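PDB 5BNF: uncharacterized protein from Sus scrofa, which is porcine CD38, a disulfide-bonded member of the ADP-ribosyl cyclase family. Local coordinates for residues Val178-Leu189 with Leu213-Asn221. Residues are numbered along the deposited sequence; the frame is centred on the assembly and turned at random.
Sequences VHSLQPSKVHTL and LQLILRGKN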
loop_
_atom_site.group_PDB
_atom_site.type_symbol
_atom_site.label_atom_id
_atom_site.label_comp_id
_atom_site.label_asym_id
_atom_site.label_seq_id
_atom_site.Cartn_x
_atom_site.Cartn_y
_atom_site.Cartn_z
ATOM N N VAL A 178 -9.748 -4.607 -0.946
ATOM C CA VAL A 178 -10.717 -5.708 -0.896
ATOM C C VAL A 178 -11.367 -6.012 -2.242
ATOM O O VAL A 178 -11.542 -7.175 -2.592
ATOM C CB VAL A 178 -11.886 -5.457 0.099
ATOM C CG1 VAL A 178 -12.466 -6.794 0.555
ATOM C CG2 VAL A 178 -11.421 -4.669 1.283
ATOM N N HIS A 179 -11.725 -4.968 -2.987
ATOM C CA HIS A 179 -12.381 -5.132 -4.287
ATOM C C HIS A 179 -11.446 -5.603 -5.386
ATOM O O HIS A 179 -11.898 -6.117 -6.393
ATOM C CB HIS A 179 -13.036 -3.815 -4.723
ATOM C CG HIS A 179 -14.068 -3.310 -3.768
ATOM N ND1 HIS A 179 -15.339 -3.840 -3.697
ATOM C CD2 HIS A 179 -13.999 -2.365 -2.799
ATOM C CE1 HIS A 179 -16.007 -3.245 -2.725
ATOM N NE2 HIS A 179 -15.217 -2.346 -2.164
ATOM N N SER A 180 -10.144 -5.424 -5.200
ATOM C CA SER A 180 -9.188 -5.848 -6.214
ATOM C C SER A 180 -8.717 -7.287 -6.033
ATOM O O SER A 180 -7.896 -7.770 -6.802
ATOM C CB SER A 180 -7.980 -4.908 -6.240
ATOM O OG SER A 180 -8.340 -3.635 -6.752
ATOM N N LEU A 181 -9.224 -7.972 -5.016
ATOM C CA LEU A 181 -8.838 -9.363 -4.801
ATOM C C LEU A 181 -9.467 -10.209 -5.901
ATOM O O LEU A 181 -10.647 -10.055 -6.213
ATOM C CB LEU A 181 -9.314 -9.847 -3.434
ATOM C CG LEU A 181 -8.631 -9.192 -2.235
ATOM C CD1 LEU A 181 -9.393 -9.523 -0.965
ATOM C CD2 LEU A 181 -7.200 -9.677 -2.142
ATOM N N GLN A 182 -8.672 -11.091 -6.497
ATOM C CA GLN A 182 -9.152 -11.953 -7.576
ATOM C C GLN A 182 -9.729 -13.250 -7.024
ATOM O O GLN A 182 -8.987 -14.080 -6.499
ATOM C CB GLN A 182 -8.004 -12.307 -8.520
ATOM C CG GLN A 182 -7.276 -11.131 -9.150
ATOM C CD GLN A 182 -8.044 -10.527 -10.303
ATOM O OE1 GLN A 182 -8.998 -9.778 -10.103
ATOM N NE2 GLN A 182 -7.640 -10.861 -11.523
ATOM N N PRO A 183 -11.054 -13.446 -7.139
ATOM C CA PRO A 183 -11.714 -14.663 -6.646
ATOM C C PRO A 183 -11.053 -15.921 -7.209
ATOM O O PRO A 183 -10.925 -16.936 -6.524
ATOM C CB PRO A 183 -13.146 -14.515 -7.155
ATOM C CG PRO A 183 -13.352 -13.048 -7.175
ATOM C CD PRO A 183 -12.039 -12.519 -7.725
ATOM N N SER A 184 -10.630 -15.832 -8.465
ATOM C CA SER A 184 -9.990 -16.942 -9.156
ATOM C C SER A 184 -8.625 -17.316 -8.588
ATOM O O SER A 184 -8.103 -18.392 -8.874
ATOM C CB SER A 184 -9.847 -16.604 -10.642
ATOM O OG SER A 184 -9.195 -15.360 -10.813
ATOM N N LYS A 185 -8.060 -16.431 -7.775
ATOM C CA LYS A 185 -6.747 -16.647 -7.178
ATOM C C LYS A 185 -6.802 -16.671 -5.649
ATOM O O LYS A 185 -6.008 -17.356 -4.999
ATOM C CB LYS A 185 -5.804 -15.543 -7.660
ATOM C CG LYS A 185 -5.758 -15.447 -9.187
ATOM C CD LYS A 185 -5.537 -14.027 -9.703
ATOM C CE LYS A 185 -4.073 -13.606 -9.659
ATOM N NZ LYS A 185 -3.476 -13.676 -8.297
ATOM N N VAL A 186 -7.733 -15.913 -5.077
ATOM C CA VAL A 186 -7.893 -15.857 -3.629
ATOM C C VAL A 186 -9.187 -16.560 -3.234
ATOM O O VAL A 186 -10.270 -16.182 -3.681
ATOM C CB VAL A 186 -7.930 -14.396 -3.125
ATOM C CG1 VAL A 186 -8.380 -14.354 -1.679
ATOM C CG2 VAL A 186 -6.552 -13.770 -3.250
ATOM N N HIS A 187 -9.071 -17.584 -2.395
ATOM C CA HIS A 187 -10.239 -18.340 -1.962
ATOM C C HIS A 187 -10.710 -17.961 -0.567
ATOM O O HIS A 187 -11.896 -18.063 -0.256
ATOM C CB HIS A 187 -9.932 -19.840 -2.004
ATOM C CG HIS A 187 -8.745 -20.232 -1.180
ATOM N ND1 HIS A 187 -8.687 -20.032 0.183
ATOM C CD2 HIS A 187 -7.553 -20.771 -1.529
ATOM C CE1 HIS A 187 -7.512 -20.427 0.637
ATOM N NE2 HIS A 187 -6.805 -20.881 -0.383
ATOM N N THR A 188 -9.789 -17.521 0.276
ATOM C CA THR A 188 -10.155 -17.166 1.639
ATOM C C THR A 188 -9.491 -15.891 2.099
ATOM O O THR A 188 -8.353 -15.606 1.740
ATOM C CB THR A 188 -9.741 -18.282 2.646
ATOM O OG1 THR A 188 -10.437 -19.495 2.334
ATOM C CG2 THR A 188 -10.066 -17.872 4.076
ATOM N N LEU A 189 -10.220 -15.123 2.895
ATOM C CA LEU A 189 -9.683 -13.909 3.482
ATOM C C LEU A 189 -9.941 -14.044 4.968
ATOM O O LEU A 189 -11.070 -14.267 5.390
ATOM C CB LEU A 189 -10.380 -12.661 2.950
ATOM C CG LEU A 189 -9.841 -11.362 3.563
ATOM C CD1 LEU A 189 -10.088 -10.215 2.609
ATOM C CD2 LEU A 189 -10.490 -11.091 4.910
ATOM N N LEU A 213 -17.645 -6.110 5.572
ATOM C CA LEU A 213 -16.528 -6.738 4.872
ATOM C C LEU A 213 -16.940 -8.125 4.396
ATOM O O LEU A 213 -16.667 -8.517 3.261
ATOM C CB LEU A 213 -15.305 -6.853 5.794
ATOM C CG LEU A 213 -14.135 -7.710 5.289
ATOM C CD1 LEU A 213 -13.669 -7.214 3.923
ATOM C CD2 LEU A 213 -12.978 -7.660 6.300
ATOM N N GLN A 214 -17.594 -8.865 5.277
ATOM C CA GLN A 214 -18.056 -10.202 4.949
ATOM C C GLN A 214 -18.978 -10.200 3.718
ATOM O O GLN A 214 -18.808 -11.009 2.809
ATOM C CB GLN A 214 -18.774 -10.793 6.160
ATOM C CG GLN A 214 -19.717 -11.941 5.830
ATOM C CD GLN A 214 -19.323 -13.230 6.510
ATOM O OE1 GLN A 214 -19.190 -13.286 7.732
ATOM N NE2 GLN A 214 -19.135 -14.279 5.720
ATOM N N LEU A 215 -19.949 -9.292 3.680
ATOM C CA LEU A 215 -20.863 -9.236 2.537
ATOM C C LEU A 215 -20.111 -8.962 1.244
ATOM O O LEU A 215 -20.447 -9.503 0.197
ATOM C CB LEU A 215 -21.941 -8.178 2.767
ATOM C CG LEU A 215 -23.240 -8.654 3.433
ATOM C CD1 LEU A 215 -22.977 -9.724 4.488
ATOM C CD2 LEU A 215 -23.927 -7.455 4.043
ATOM N N ILE A 216 -19.088 -8.122 1.313
ATOM C CA ILE A 216 -18.288 -7.845 0.133
ATOM C C ILE A 216 -17.711 -9.157 -0.389
ATOM O O ILE A 216 -17.825 -9.469 -1.566
ATOM C CB ILE A 216 -17.118 -6.907 0.458
ATOM C CG1 ILE A 216 -17.634 -5.480 0.681
ATOM C CG2 ILE A 216 -16.077 -6.986 -0.653
ATOM C CD1 ILE A 216 -16.567 -4.499 1.159
ATOM N N LEU A 217 -17.106 -9.928 0.510
ATOM C CA LEU A 217 -16.480 -11.193 0.160
ATOM C C LEU A 217 -17.425 -12.313 -0.264
ATOM O O LEU A 217 -17.114 -13.059 -1.185
ATOM C CB LEU A 217 -15.606 -11.657 1.325
ATOM C CG LEU A 217 -14.432 -10.709 1.558
ATOM C CD1 LEU A 217 -13.881 -10.875 2.954
ATOM C CD2 LEU A 217 -13.363 -10.981 0.515
ATOM N N ARG A 218 -18.566 -12.447 0.404
ATOM C CA ARG A 218 -19.519 -13.493 0.041
ATOM C C ARG A 218 -20.142 -13.205 -1.323
ATOM O O ARG A 218 -20.658 -14.109 -1.982
ATOM C CB ARG A 218 -20.633 -13.610 1.084
ATOM C CG ARG A 218 -20.296 -14.465 2.301
ATOM C CD ARG A 218 -21.502 -14.568 3.230
ATOM N NE ARG A 218 -22.094 -15.905 3.258
ATOM C CZ ARG A 218 -21.688 -16.892 4.053
ATOM N NH1 ARG A 218 -20.684 -16.700 4.898
ATOM N NH2 ARG A 218 -22.289 -18.073 4.005
ATOM N N GLY A 219 -20.102 -11.947 -1.743
ATOM C CA GLY A 219 -20.669 -11.596 -3.031
ATOM C C GLY A 219 -19.893 -12.281 -4.135
ATOM O O GLY A 219 -20.439 -12.599 -5.191
ATOM N N LYS A 220 -18.609 -12.511 -3.871
ATOM C CA LYS A 220 -17.696 -13.156 -4.811
ATOM C C LYS A 220 -17.442 -14.616 -4.417
ATOM O O LYS A 220 -16.498 -15.239 -4.896
ATOM C CB LYS A 220 -16.355 -12.414 -4.820
ATOM C CG LYS A 220 -16.424 -10.915 -5.081
ATOM C CD LYS A 220 -15.052 -10.287 -4.832
ATOM C CE LYS A 220 -14.826 -8.998 -5.620
ATOM N NZ LYS A 220 -13.428 -8.497 -5.441
ATOM N N ASN A 221 -18.272 -15.155 -3.534
ATOM C CA ASN A 221 -18.110 -16.531 -3.084
ATOM C C ASN A 221 -16.767 -16.789 -2.399
ATOM O O ASN A 221 -16.390 -17.943 -2.178
ATOM C CB ASN A 221 -18.291 -17.510 -4.251
ATOM C CG ASN A 221 -19.750 -17.735 -4.601
ATOM O OD1 ASN A 221 -20.564 -18.064 -3.738
ATOM N ND2 ASN A 221 -20.088 -17.567 -5.872
HETATM O O HOH W 1 -13.823 -19.933 -2.040
#
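V178 overlaps L213, I216 and L217 of helix 208-219, chiefly through its CG1 methyl. This methyl, anti to the backbone N (chi1 -155°), lies 3.6 Å from CD1 of L213 and 3.8 Å from CG2 of I216, with CD2 of L217 a little farther off. I216 divides its work: while CG2 packs on V178, CD1 at the end of the other branch comes within 4.1 Å of CE1 of H179, meeting the imidazole obliquely. Deeper in, L189 on strand 186-194 crosses L217 at about a right angle, its CD1 3.9 Å from CD1 of L217. F224 of strand 223-229 touches both leucines and carries this apolar layer onto the next strand.

Beyond the helix end, apolar packing gives way to hydrogen bonding to backbone carbonyls. K220, extended beyond CG, reaches across to the C-terminal end of helix 172-180 and donates from NZ to O of H179 at 3.0 Å; the ammonium stands above the carbonyl plane, at a C=O...N angle of 105°. A weak second bond joins NZ to O of L181, just past that end. The lysine thus spans two carbonyls at this helix end, where its positive charge would probably suit the partial negative charge. P183 leans on the aliphatic part of the same chain, CG 3.9 Å from CB of K220. A water bridges O of H187 and O of N221, the C-prime residue of the Schellman motif that ends helix 208-219. Together these contacts join the end of helix 172-180 and the start of strand 186-194 to helix 208-219, which is itself the helix of the beta-alpha-beta crossover from strand 186-194 to strand 223-229, part of the parallel-sheet, alpha/beta portion of this ADP-ribosyl cyclase fold.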